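Local coordinates for adenine phosphoribosyltransferase (Leishmania donovani, PDB 1QB7), which probably catalyses the transfer of a phosphoribosyl group from 5-phospho-alpha-D-ribose 1-diphosphate to adenine, giving AMP and diphosphate in purine salvage, at residues M100-K105 with E126-R131; L109-E114 with L158-A163; L148-T153 with P178-A183; A166-M171 with K195-I200. All coordinates share one frame; numbering follows the deposited sequence. Where two conformers were deposited one is given.

Overall arrangement
All four contacts belong to the phosphoribosyltransferase fold, a core of mostly parallel strands with helices packed against it. Contacts 1 and 2, about 9 Å apart between centres, share the antiparallel pair 110-112 and 129-131; both touch the second subunit of the homodimer, and their segments alternate along the chain. Helix 152-163 links contact 2, on its C-terminal half, to contact 3 at its start, about 19 Å away between centres. Contact 1 closes before contacts 3 and 4 open, and the segments of these two alternate. Contact 4, about 14 Å from contact 3 between centres, joins core strands 167-173 and 199-201. Met100 and Glu126 of contact 1 pack on Thr153 of contact 3, so the interface side borders the magnesium site.

Contact 1: M100-K105 with E126-R131; sequences MRKADK and EVMTIR
Arg101 and Thr129 pair through their backbones as a single antiparallel bridge, Arg101 N donating to Thr129 O and Thr129 N to Arg101 O (2.7 Å). In this type I phosphoribosyltransferase fold, the bridge ties the chain leaving core strand 97-100 to strand 129-131 of the antiparallel pair beside the core. Threonine suits the position because its hydroxyl adds another link: OG1 also donates to Arg101 O, at 2.8 Å. OG1 and N reach that oxygen from opposite faces of its carbonyl plane, so two bonds grip it. With chi1 at 71°, OG1 sits between the backbone N and carbonyl carbon while CG2 swings against Ala103 CB. Asn106 is a second partner of OG1. The Arg101 guanidinium leaves the contact to form a salt bridge with Asp79.

The two methionines cross at about a right angle and meet through apolar atoms, Met100 CG lying 3.7 Å from Met128 CB. The flexible chain of Met128 doubles back until CE rests against the carbonyl oxygen Met100 O, at 3.4 Å. Farther out, Lys102 reaches Glu126, where long flexible chains suit a charge pair at the surface: NZ meets the anti lone pair of OE1 at 3.1 Å. Where direct backbone pairing ends, a water accepts from Ala103 N at 2.9 Å and donates to Val127 O at 2.7 Å.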
loop_
_atom_site.group_PDB
_atom_site.type_symbol
_atom_site.label_atom_id
_atom_site.label_comp_id
_atom_site.label_asym_id
_atom_site.label_seq_id
_atom_site.Cartn_x
_atom_site.Cartn_y
_atom_site.Cartn_z
ATOM N N MET A 100 2.255 9.247 -1.825
ATOM C CA MET A 100 3.299 9.780 -2.689
ATOM C C MET A 100 3.537 8.695 -3.738
ATOM O O MET A 100 3.953 7.581 -3.416
ATOM C CB MET A 100 4.589 10.090 -1.930
ATOM C CG MET A 100 5.636 10.742 -2.823
ATOM S SD MET A 100 7.138 11.232 -1.974
ATOM C CE MET A 100 8.039 9.693 -1.971
ATOM N N ARG A 101 3.213 9.010 -4.986
ATOM C CA ARG A 101 3.363 8.052 -6.075
ATOM C C ARG A 101 3.928 8.721 -7.321
ATOM O O ARG A 101 4.021 9.946 -7.389
ATOM C CB ARG A 101 2.000 7.453 -6.442
ATOM C CG ARG A 101 1.060 7.163 -5.270
ATOM C CD ARG A 101 -0.140 6.350 -5.730
ATOM N NE ARG A 101 0.294 5.040 -6.196
ATOM C CZ ARG A 101 -0.509 4.077 -6.632
ATOM N NH1 ARG A 101 -1.821 4.262 -6.685
ATOM N NH2 ARG A 101 0.011 2.926 -7.029
ATOM N N LYS A 102 4.319 7.910 -8.303
ATOM C CA LYS A 102 4.810 8.442 -9.566
ATOM C C LYS A 102 3.604 9.109 -10.225
ATOM O O LYS A 102 2.462 8.737 -9.948
ATOM C CB LYS A 102 5.362 7.328 -10.459
ATOM C CG LYS A 102 6.726 6.817 -10.031
ATOM C CD LYS A 102 7.319 5.867 -11.059
ATOM C CE LYS A 102 8.652 5.288 -10.579
ATOM N NZ LYS A 102 9.640 6.358 -10.257
ATOM N N ALA A 103 3.852 10.099 -11.077
ATOM C CA ALA A 103 2.783 10.832 -11.752
ATOM C C ALA A 103 1.767 9.946 -12.465
ATOM O O ALA A 103 0.566 10.196 -12.387
ATOM C CB ALA A 103 3.370 11.857 -12.725
ATOM N N ASP A 104 2.240 8.884 -13.110
ATOM C CA ASP A 104 1.347 7.988 -13.841
ATOM C C ASP A 104 0.488 7.058 -12.979
ATOM O O ASP A 104 -0.195 6.170 -13.504
ATOM C CB ASP A 104 2.119 7.196 -14.908
ATOM C CG ASP A 104 3.143 6.230 -14.318
ATOM O OD1 ASP A 104 3.261 6.115 -13.079
ATOM O OD2 ASP A 104 3.835 5.564 -15.120
ATOM N N LYS A 105 0.523 7.272 -11.664
ATOM C CA LYS A 105 -0.265 6.484 -10.718
ATOM C C LYS A 105 -1.174 7.373 -9.867
ATOM O O LYS A 105 -2.106 6.877 -9.236
ATOM C CB LYS A 105 0.644 5.668 -9.788
ATOM C CG LYS A 105 1.412 4.552 -10.459
ATOM C CD LYS A 105 0.475 3.541 -11.084
ATOM C CE LYS A 105 1.244 2.523 -11.913
ATOM N NZ LYS A 105 2.256 1.809 -11.084
ATOM N N GLU A 126 13.904 8.746 -8.903
ATOM C CA GLU A 126 12.483 8.720 -9.232
ATOM C C GLU A 126 11.797 10.050 -8.971
ATOM O O GLU A 126 11.971 10.659 -7.917
ATOM C CB GLU A 126 11.765 7.652 -8.409
ATOM C CG GLU A 126 12.451 6.304 -8.374
ATOM C CD GLU A 126 11.757 5.338 -7.435
ATOM O OE1 GLU A 126 10.694 4.808 -7.820
ATOM O OE2 GLU A 126 12.264 5.116 -6.313
ATOM N N VAL A 127 11.043 10.518 -9.954
ATOM C CA VAL A 127 10.288 11.745 -9.792
ATOM C C VAL A 127 8.986 11.277 -9.137
ATOM O O VAL A 127 8.274 10.442 -9.697
ATOM C CB VAL A 127 9.988 12.409 -11.152
ATOM C CG1 VAL A 127 9.091 13.630 -10.965
ATOM C CG2 VAL A 127 11.290 12.799 -11.833
ATOM N N MET A 128 8.722 11.757 -7.923
ATOM C CA MET A 128 7.516 11.381 -7.189
ATOM C C MET A 128 6.561 12.563 -7.062
ATOM O O MET A 128 6.971 13.716 -7.189
ATOM C CB MET A 128 7.893 10.827 -5.816
ATOM C CG MET A 128 8.749 9.561 -5.876
ATOM S SD MET A 128 7.880 8.142 -6.582
ATOM C CE MET A 128 6.896 7.645 -5.189
ATOM N N THR A 129 5.283 12.273 -6.816
ATOM C CA THR A 129 4.266 13.318 -6.710
ATOM C C THR A 129 3.248 13.122 -5.587
ATOM O O THR A 129 3.165 12.066 -4.960
ATOM C CB THR A 129 3.413 13.414 -8.013
ATOM O OG1 THR A 129 2.559 12.264 -8.115
ATOM C CG2 THR A 129 4.290 13.488 -9.253
ATOM N N ILE A 130 2.488 14.184 -5.353
ATOM C CA ILE A 130 1.376 14.207 -4.407
ATOM C C ILE A 130 0.390 15.144 -5.101
ATOM O O ILE A 130 0.791 15.977 -5.921
ATOM C CB ILE A 130 1.710 14.803 -2.995
ATOM C CG1 ILE A 130 2.191 16.250 -3.106
ATOM C CG2 ILE A 130 2.674 13.899 -2.228
ATOM C CD1 ILE A 130 2.303 16.943 -1.774
ATOM N N ARG A 131 -0.896 14.980 -4.821
ATOM C CA ARG A 131 -1.890 15.844 -5.431
ATOM C C ARG A 131 -1.757 17.239 -4.828
ATOM O O ARG A 131 -1.564 17.394 -3.624
ATOM C CB ARG A 131 -3.304 15.303 -5.196
ATOM C CG ARG A 131 -4.381 16.012 -6.021
ATOM C CD ARG A 131 -5.796 15.630 -5.599
ATOM N NE ARG A 131 -6.109 16.115 -4.258
ATOM C CZ ARG A 131 -6.010 15.392 -3.145
ATOM N NH1 ARG A 131 -5.622 14.119 -3.192
ATOM N NH2 ARG A 131 -6.308 15.941 -1.975
HETATM O O HOH W 1 10.563 8.889 -12.303
HETATM O O HOH W 2 6.522 11.019 -11.621
#

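Contact 2: L109-E114 with L158-A163; sequences LLIRSE and LQLVEA
The carboxamide of Gln159 meets the backbone of Glu114 at both its oxygen and its nitrogen: OE1 accepts from Glu114 N at 2.9 Å, and NE2 donates to Glu114 O, also at 2.9 Å. In the phosphoribosyltransferase fold this pins strand 110-112 of the antiparallel pair, and the loop following it, to helix 152-163. Glu114 O lies near the Gln159 amide plane, yet NE2 stands well above the Glu114 carbonyl plane, 55° out of it, and Glu114 N likewise approaches OE1 from above its plane. Ser113 CB packs against the same oxygen, OE1. Glutamine suits the task because its extended chain offers a donor and an acceptor together, and the two bonds restrain rotation of the amide.

Deeper in, Ile111 and Leu160 lie alongside, running opposite ways, with Ile111 CG2 3.8 Å from Leu160 CD2. Ser113, just after the strand, faces the helix with a small side chain, its OG bonded to Ser156 and to Met128 N. The Glu114 carboxylate instead turns to Gly228 N of the second subunit. One methyl of Leu160 reaches the strand backbone, CD2 lying 3.3 Å from Ile111 O.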
loop_
_atom_site.group_PDB
_atom_site.type_symbol
_atom_site.label_atom_id
_atom_site.label_comp_id
_atom_site.label_asym_id
_atom_site.label_seq_id
_atom_site.Cartn_x
_atom_site.Cartn_y
_atom_site.Cartn_z
ATOM N N LEU A 109 -4.508 17.403 -9.965
ATOM C CA LEU A 109 -3.379 18.256 -10.313
ATOM C C LEU A 109 -2.288 17.806 -9.359
ATOM O O LEU A 109 -2.518 17.711 -8.156
ATOM C CB LEU A 109 -3.692 19.727 -10.053
ATOM C CG LEU A 109 -4.746 20.374 -10.932
ATOM C CD1 LEU A 109 -4.821 21.850 -10.581
ATOM C CD2 LEU A 109 -4.383 20.179 -12.390
ATOM N N LEU A 110 -1.104 17.531 -9.886
ATOM C CA LEU A 110 -0.015 17.049 -9.051
ATOM C C LEU A 110 1.161 17.996 -8.934
ATOM O O LEU A 110 1.312 18.926 -9.725
ATOM C CB LEU A 110 0.514 15.724 -9.605
ATOM C CG LEU A 110 -0.451 14.622 -10.036
ATOM C CD1 LEU A 110 0.367 13.472 -10.596
ATOM C CD2 LEU A 110 -1.322 14.166 -8.867
ATOM N N ILE A 111 1.974 17.750 -7.913
ATOM C CA ILE A 111 3.204 18.496 -7.672
ATOM C C ILE A 111 4.272 17.410 -7.784
ATOM O O ILE A 111 4.152 16.378 -7.129
ATOM C CB ILE A 111 3.283 19.078 -6.233
ATOM C CG1 ILE A 111 2.066 19.958 -5.935
ATOM C CG2 ILE A 111 4.588 19.877 -6.061
ATOM C CD1 ILE A 111 2.038 20.505 -4.521
ATOM N N ARG A 112 5.282 17.609 -8.630
ATOM C CA ARG A 112 6.342 16.609 -8.778
ATOM C C ARG A 112 7.638 17.029 -8.093
ATOM O O ARG A 112 7.953 18.218 -8.018
ATOM C CB ARG A 112 6.611 16.294 -10.253
ATOM C CG ARG A 112 7.267 17.420 -11.036
ATOM C CD ARG A 112 7.741 16.934 -12.398
ATOM N NE ARG A 112 8.422 17.984 -13.153
ATOM C CZ ARG A 112 7.826 18.768 -14.043
ATOM N NH1 ARG A 112 6.532 18.616 -14.303
ATOM N NH2 ARG A 112 8.522 19.699 -14.679
ATOM N N SER A 113 8.383 16.044 -7.594
ATOM C CA SER A 113 9.651 16.296 -6.918
ATOM C C SER A 113 10.773 16.570 -7.923
ATOM O O SER A 113 10.619 16.341 -9.121
ATOM C CB SER A 113 10.025 15.121 -6.010
ATOM O OG SER A 113 10.275 13.945 -6.759
ATOM N N GLU A 114 11.906 17.048 -7.421
ATOM C CA GLU A 114 13.048 17.377 -8.264
ATOM C C GLU A 114 14.272 16.650 -7.742
ATOM O O GLU A 114 15.102 17.233 -7.042
ATOM C CB GLU A 114 13.274 18.888 -8.242
ATOM C CG GLU A 114 12.071 19.673 -8.740
ATOM C CD GLU A 114 12.239 21.177 -8.641
ATOM O OE1 GLU A 114 13.263 21.643 -8.092
ATOM O OE2 GLU A 114 11.332 21.897 -9.111
ATOM N N LEU A 158 10.455 15.256 1.330
ATOM C CA LEU A 158 10.811 16.537 1.938
ATOM C C LEU A 158 10.515 17.690 0.981
ATOM O O LEU A 158 9.937 18.695 1.375
ATOM C CB LEU A 158 12.295 16.550 2.329
ATOM C CG LEU A 158 12.770 15.407 3.237
ATOM C CD1 LEU A 158 14.273 15.495 3.463
ATOM C CD2 LEU A 158 12.025 15.441 4.552
ATOM N N GLN A 159 10.886 17.530 -0.284
ATOM C CA GLN A 159 10.653 18.565 -1.284
ATOM C C GLN A 159 9.166 18.854 -1.459
ATOM O O GLN A 159 8.752 20.009 -1.504
ATOM C CB GLN A 159 11.255 18.152 -2.628
ATOM C CG GLN A 159 12.773 18.056 -2.627
ATOM C CD GLN A 159 13.329 17.526 -3.934
ATOM O OE1 GLN A 159 12.649 16.812 -4.676
ATOM N NE2 GLN A 159 14.587 17.854 -4.215
ATOM N N LEU A 160 8.372 17.791 -1.560
ATOM C CA LEU A 160 6.933 17.917 -1.751
ATOM C C LEU A 160 6.245 18.601 -0.573
ATOM O O LEU A 160 5.360 19.434 -0.767
ATOM C CB LEU A 160 6.314 16.546 -2.045
ATOM C CG LEU A 160 6.722 15.924 -3.388
ATOM C CD1 LEU A 160 6.315 14.462 -3.443
ATOM C CD2 LEU A 160 6.120 16.715 -4.552
ATOM N N VAL A 161 6.667 18.269 0.645
ATOM C CA VAL A 161 6.095 18.880 1.844
ATOM C C VAL A 161 6.490 20.364 1.925
ATOM O O VAL A 161 5.650 21.216 2.200
ATOM C CB VAL A 161 6.519 18.124 3.132
ATOM C CG1 VAL A 161 6.007 18.852 4.366
ATOM C CG2 VAL A 161 5.973 16.702 3.115
ATOM N N GLU A 162 7.756 20.674 1.648
ATOM C CA GLU A 162 8.221 22.064 1.675
ATOM C C GLU A 162 7.480 22.899 0.631
ATOM O O GLU A 162 7.017 23.995 0.928
ATOM C CB GLU A 162 9.738 22.164 1.429
ATOM C CG GLU A 162 10.254 23.554 1.085
ATOM C CD GLU A 162 11.742 23.571 0.798
ATOM O OE1 GLU A 162 12.251 22.619 0.162
ATOM O OE2 GLU A 162 12.403 24.545 1.210
ATOM N N ALA A 163 7.372 22.375 -0.588
ATOM C CA ALA A 163 6.690 23.074 -1.672
ATOM C C ALA A 163 5.222 23.332 -1.336
ATOM O O ALA A 163 4.617 24.280 -1.844
ATOM C CB ALA A 163 6.807 22.284 -2.961
#

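Contact 3: L148-T153 with P178-A183; sequences LATGGT and PFLKAA. With ADE (adenine), chain C.
Ala149 CB approaches the bound adenine at 3.4 Å from N9 and touches Leu180 CD1 at 3.8 Å, so one methyl group meets the base and the neighbouring segment together. The small side chain of alanine lets the backbone run close beside the purine. Behind it, Leu180 CB rests 3.3 Å from Ala149 O, and Ala182 CB comes equally near that oxygen. The Ala182 methyl also lies 3.6 Å from Thr150 O. Glycine suits position 151 through its positive phi of 79° and, above all, because lacking a side chain it leaves room for Ala182 CB.

On another side of the same methyl, Leu148 places CG and both its branches near Ala182 CB; with CG anti to the backbone N, its fork fits around this small knob. Beyond lies Phe199 of core strand 199-201. The loop is part of the PRPP-binding motif: Ala149, Thr150, Gly151 and Thr153 bind AMP in the AMP-bound form of this protein, and Thr153 joins Asp145 at the magnesium site.

A water donates to Ala149 O at 2.7 Å and accepts from Ala182 N. With no direct hydrogen bond between the segments, the loop's position beside adenine depends on close packing of small side chains and this water.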
loop_
_atom_site.group_PDB
_atom_site.type_symbol
_atom_site.label_atom_id
_atom_site.label_comp_id
_atom_site.label_asym_id
_atom_site.label_seq_id
_atom_site.Cartn_x
_atom_site.Cartn_y
_atom_site.Cartn_z
ATOM N N LEU A 148 14.670 2.605 5.015
ATOM C CA LEU A 148 15.391 3.812 4.626
ATOM C C LEU A 148 16.725 3.294 4.099
ATOM O O LEU A 148 17.581 2.867 4.876
ATOM C CB LEU A 148 15.635 4.761 5.801
ATOM C CG LEU A 148 16.392 6.032 5.374
ATOM C CD1 LEU A 148 15.542 6.876 4.446
ATOM C CD2 LEU A 148 16.802 6.842 6.579
ATOM N N ALA A 149 16.852 3.245 2.777
ATOM C CA ALA A 149 18.070 2.768 2.135
ATOM C C ALA A 149 18.908 3.946 1.632
ATOM O O ALA A 149 19.650 4.540 2.405
ATOM C CB ALA A 149 17.722 1.818 1.010
ATOM N N THR A 150 18.781 4.303 0.355
ATOM C CA THR A 150 19.545 5.431 -0.191
ATOM C C THR A 150 18.894 6.786 0.113
ATOM O O THR A 150 19.542 7.827 0.013
ATOM C CB THR A 150 19.761 5.306 -1.709
ATOM O OG1 THR A 150 18.496 5.339 -2.381
ATOM C CG2 THR A 150 20.482 4.011 -2.038
ATOM N N GLY A 151 17.607 6.769 0.452
ATOM C CA GLY A 151 16.907 7.996 0.788
ATOM C C GLY A 151 16.441 8.872 -0.356
ATOM O O GLY A 151 16.079 10.030 -0.129
ATOM N N GLY A 152 16.433 8.332 -1.573
ATOM C CA GLY A 152 15.993 9.102 -2.720
ATOM C C GLY A 152 14.556 9.562 -2.576
ATOM O O GLY A 152 14.249 10.747 -2.742
ATOM N N THR A 153 13.666 8.631 -2.253
ATOM C CA THR A 153 12.257 8.974 -2.090
ATOM C C THR A 153 12.014 9.811 -0.843
ATOM O O THR A 153 11.083 10.610 -0.808
ATOM C CB THR A 153 11.356 7.728 -2.086
ATOM O OG1 THR A 153 11.898 6.741 -1.203
ATOM C CG2 THR A 153 11.251 7.149 -3.495
ATOM N N PRO A 178 21.952 1.962 7.842
ATOM C CA PRO A 178 22.945 3.003 8.152
ATOM C C PRO A 178 24.175 3.081 7.241
ATOM O O PRO A 178 24.723 4.167 7.017
ATOM C CB PRO A 178 23.305 2.709 9.612
ATOM C CG PRO A 178 23.030 1.239 9.750
ATOM C CD PRO A 178 21.745 1.083 9.006
ATOM N N PHE A 179 24.574 1.942 6.682
ATOM C CA PHE A 179 25.733 1.884 5.801
ATOM C C PHE A 179 25.574 2.800 4.592
ATOM O O PHE A 179 26.553 3.352 4.091
ATOM C CB PHE A 179 25.967 0.447 5.336
ATOM C CG PHE A 179 27.155 0.286 4.437
ATOM C CD1 PHE A 179 28.442 0.250 4.964
ATOM C CD2 PHE A 179 26.992 0.168 3.061
ATOM C CE1 PHE A 179 29.550 0.100 4.132
ATOM C CE2 PHE A 179 28.095 0.018 2.221
ATOM C CZ PHE A 179 29.377 -0.017 2.759
ATOM N N LEU A 180 24.339 2.954 4.125
ATOM C CA LEU A 180 24.050 3.788 2.967
ATOM C C LEU A 180 24.007 5.287 3.264
ATOM O O LEU A 180 23.811 6.099 2.360
ATOM C CB LEU A 180 22.764 3.317 2.296
ATOM C CG LEU A 180 22.882 1.920 1.681
ATOM C CD1 LEU A 180 21.514 1.389 1.286
ATOM C CD2 LEU A 180 23.819 1.971 0.478
ATOM N N LYS A 181 24.162 5.640 4.537
ATOM C CA LYS A 181 24.207 7.035 4.990
ATOM C C LYS A 181 23.175 8.029 4.434
ATOM O O LYS A 181 23.489 9.198 4.208
ATOM C CB LYS A 181 25.626 7.586 4.788
ATOM C CG LYS A 181 26.678 6.892 5.644
ATOM C CD LYS A 181 28.080 7.143 5.125
ATOM C CE LYS A 181 29.108 6.397 5.961
ATOM N NZ LYS A 181 30.457 6.409 5.323
ATOM N N ALA A 182 21.933 7.575 4.274
ATOM C CA ALA A 182 20.859 8.422 3.759
ATOM C C ALA A 182 20.624 9.657 4.630
ATOM O O ALA A 182 20.526 10.772 4.116
ATOM C CB ALA A 182 19.571 7.617 3.628
ATOM N N ALA A 183 20.517 9.457 5.943
ATOM C CA ALA A 183 20.299 10.570 6.867
ATOM C C ALA A 183 21.473 11.546 6.833
ATOM O O ALA A 183 21.268 12.757 6.754
ATOM C CB ALA A 183 20.073 10.057 8.284
HETATM N N9 ADE C . 17.030 -0.921 -0.907
HETATM C C8 ADE C . 15.748 -0.766 -1.271
HETATM N N7 ADE C . 14.912 -1.616 -0.667
HETATM C C5 ADE C . 15.737 -2.361 0.140
HETATM C C6 ADE C . 15.497 -3.416 1.029
HETATM N N6 ADE C . 14.273 -3.896 1.238
HETATM N N1 ADE C . 16.578 -3.930 1.676
HETATM C C2 ADE C . 17.795 -3.425 1.445
HETATM N N3 ADE C . 18.136 -2.427 0.622
HETATM C C4 ADE C . 17.041 -1.944 0.000
HETATM O O HOH W 3 20.707 4.828 4.895
#

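Contact 4: A166-M171 with K195-I200; sequences AVVVEM and KDIKFI
In Glu170 chi1 is 64°, with CG between the backbone N and carbonyl carbon, whereas Lys198 has CG anti to its N at 179°; the two chains lie alongside one another. Glu170 OE1 flanks the aliphatic shaft of the lysine, 3.7 Å from CD, while the charged ends stay 4.6 Å apart from OE1 to NZ. A water spans them, donating to OE1 and accepting from NZ. OE2 turns instead to Arg64 and Tyr65, with Ile200 CD1 3.2 Å from OE2; Lys198 also forms a cation-pi contact with Phe10. A long chain suits this partly exposed place, giving apolar methylenes to the glutamate and its charge to the water and the ring.

These residues join neighbouring parallel strands of the core sheet, 167-173 and 199-201, with helix 182-192 between them in the chain in beta-alpha-beta fashion. Met171 N donates to Lys198 O at 2.8 Å and Ile200 N to Met171 O at 2.9 Å, both bonds nearly straight. Met171 also lays CB and CG obliquely against the Phe199 ring, each 3.6 Å from CD2, and that ring meets His187 and Ile186 of the helix. Towards the strand starts, a water replaces direct pairing, hydrogen-bonded to Val169 O and accepting from Lys198 N at 2.9 Å. Beyond it, Ile197 CD1 reaches Val168 CB at 4.1 Å, with Leu158 of helix 152-163 against both side chains.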
loop_
_atom_site.group_PDB
_atom_site.type_symbol
_atom_site.label_atom_id
_atom_site.label_comp_id
_atom_site.label_asym_id
_atom_site.label_seq_id
_atom_site.Cartn_x
_atom_site.Cartn_y
_atom_site.Cartn_z
ATOM N N ALA A 166 4.342 23.351 4.008
ATOM C CA ALA A 166 4.113 22.582 5.232
ATOM C C ALA A 166 5.455 22.174 5.833
ATOM O O ALA A 166 6.505 22.415 5.242
ATOM C CB ALA A 166 3.280 21.337 4.919
ATOM N N VAL A 167 5.419 21.566 7.016
ATOM C CA VAL A 167 6.647 21.115 7.667
ATOM C C VAL A 167 6.634 19.608 7.898
ATOM O O VAL A 167 5.578 18.994 8.085
ATOM C CB VAL A 167 6.921 21.849 9.026
ATOM C CG1 VAL A 167 7.148 23.337 8.798
ATOM C CG2 VAL A 167 5.777 21.637 9.995
ATOM N N VAL A 168 7.822 19.019 7.822
ATOM C CA VAL A 168 8.009 17.589 8.044
ATOM C C VAL A 168 8.212 17.349 9.541
ATOM O O VAL A 168 9.060 17.992 10.169
ATOM C CB VAL A 168 9.249 17.067 7.269
ATOM C CG1 VAL A 168 9.602 15.642 7.693
ATOM C CG2 VAL A 168 8.989 17.131 5.771
ATOM N N VAL A 169 7.396 16.468 10.116
ATOM C CA VAL A 169 7.507 16.125 11.529
ATOM C C VAL A 169 8.748 15.257 11.668
ATOM O O VAL A 169 9.650 15.556 12.457
ATOM C CB VAL A 169 6.267 15.342 12.025
ATOM C CG1 VAL A 169 6.483 14.820 13.439
ATOM C CG2 VAL A 169 5.043 16.239 11.986
ATOM N N GLU A 170 8.797 14.204 10.859
ATOM C CA GLU A 170 9.913 13.272 10.846
ATOM C C GLU A 170 9.724 12.244 9.743
ATOM O O GLU A 170 8.614 12.055 9.238
ATOM C CB GLU A 170 10.031 12.548 12.195
ATOM C CG GLU A 170 8.837 11.667 12.523
ATOM C CD GLU A 170 8.752 11.283 13.986
ATOM O OE1 GLU A 170 9.368 11.959 14.832
ATOM O OE2 GLU A 170 8.053 10.301 14.296
ATOM N N MET A 171 10.832 11.634 9.336
ATOM C CA MET A 171 10.831 10.584 8.332
ATOM C C MET A 171 10.945 9.302 9.143
ATOM O O MET A 171 11.934 9.107 9.851
ATOM C CB MET A 171 12.040 10.729 7.412
ATOM C CG MET A 171 12.276 9.555 6.455
ATOM S SD MET A 171 10.986 9.286 5.218
ATOM C CE MET A 171 11.009 7.495 5.083
ATOM N N LYS A 195 19.158 19.841 7.620
ATOM C CA LYS A 195 19.826 19.499 8.870
ATOM C C LYS A 195 18.860 19.258 10.019
ATOM O O LYS A 195 19.112 18.410 10.869
ATOM C CB LYS A 195 20.798 20.617 9.263
ATOM C CG LYS A 195 21.537 20.386 10.572
ATOM C CD LYS A 195 22.274 21.643 11.032
ATOM C CE LYS A 195 22.883 21.455 12.419
ATOM N NZ LYS A 195 23.551 22.693 12.919
ATOM N N ASP A 196 17.753 19.994 10.033
ATOM C CA ASP A 196 16.763 19.873 11.097
ATOM C C ASP A 196 15.704 18.795 10.899
ATOM O O ASP A 196 14.811 18.655 11.736
ATOM C CB ASP A 196 16.091 21.228 11.365
ATOM C CG ASP A 196 17.067 22.274 11.895
ATOM O OD1 ASP A 196 17.917 21.928 12.749
ATOM O OD2 ASP A 196 16.986 23.441 11.456
ATOM N N ILE A 197 15.801 18.038 9.808
ATOM C CA ILE A 197 14.844 16.969 9.532
ATOM C C ILE A 197 15.178 15.761 10.398
ATOM O O ILE A 197 16.286 15.238 10.332
ATOM C CB ILE A 197 14.881 16.511 8.045
ATOM C CG1 ILE A 197 14.538 17.673 7.103
ATOM C CG2 ILE A 197 13.929 15.330 7.832
ATOM C CD1 ILE A 197 13.166 18.283 7.321
ATOM N N LYS A 198 14.215 15.312 11.196
ATOM C CA LYS A 198 14.428 14.160 12.056
ATOM C C LYS A 198 14.109 12.837 11.355
ATOM O O LYS A 198 13.105 12.714 10.651
ATOM C CB LYS A 198 13.596 14.276 13.331
ATOM C CG LYS A 198 13.778 13.088 14.245
ATOM C CD LYS A 198 12.856 13.111 15.446
ATOM C CE LYS A 198 13.208 14.222 16.409
ATOM N NZ LYS A 198 12.341 14.155 17.614
ATOM N N PHE A 199 15.002 11.868 11.528
ATOM C CA PHE A 199 14.840 10.534 10.971
ATOM C C PHE A 199 14.724 9.553 12.128
ATOM O O PHE A 199 15.524 9.605 13.059
ATOM C CB PHE A 199 16.064 10.137 10.136
ATOM C CG PHE A 199 16.153 10.829 8.810
ATOM C CD1 PHE A 199 16.796 12.055 8.693
ATOM C CD2 PHE A 199 15.583 10.256 7.676
ATOM C CE1 PHE A 199 16.873 12.704 7.464
ATOM C CE2 PHE A 199 15.650 10.895 6.438
ATOM C CZ PHE A 199 16.296 12.123 6.333
ATOM N N ILE A 200 13.707 8.699 12.106
ATOM C CA ILE A 200 13.560 7.682 13.142
ATOM C C ILE A 200 13.351 6.317 12.489
ATOM O O ILE A 200 12.691 6.202 11.450
ATOM C CB ILE A 200 12.404 7.963 14.151
ATOM C CG1 ILE A 200 11.046 7.890 13.460
ATOM C CG2 ILE A 200 12.605 9.305 14.845
ATOM C CD1 ILE A 200 9.900 7.647 14.415
HETATM O O HOH W 4 11.879 16.945 11.630
HETATM O O HOH W 5 9.688 14.336 16.239
#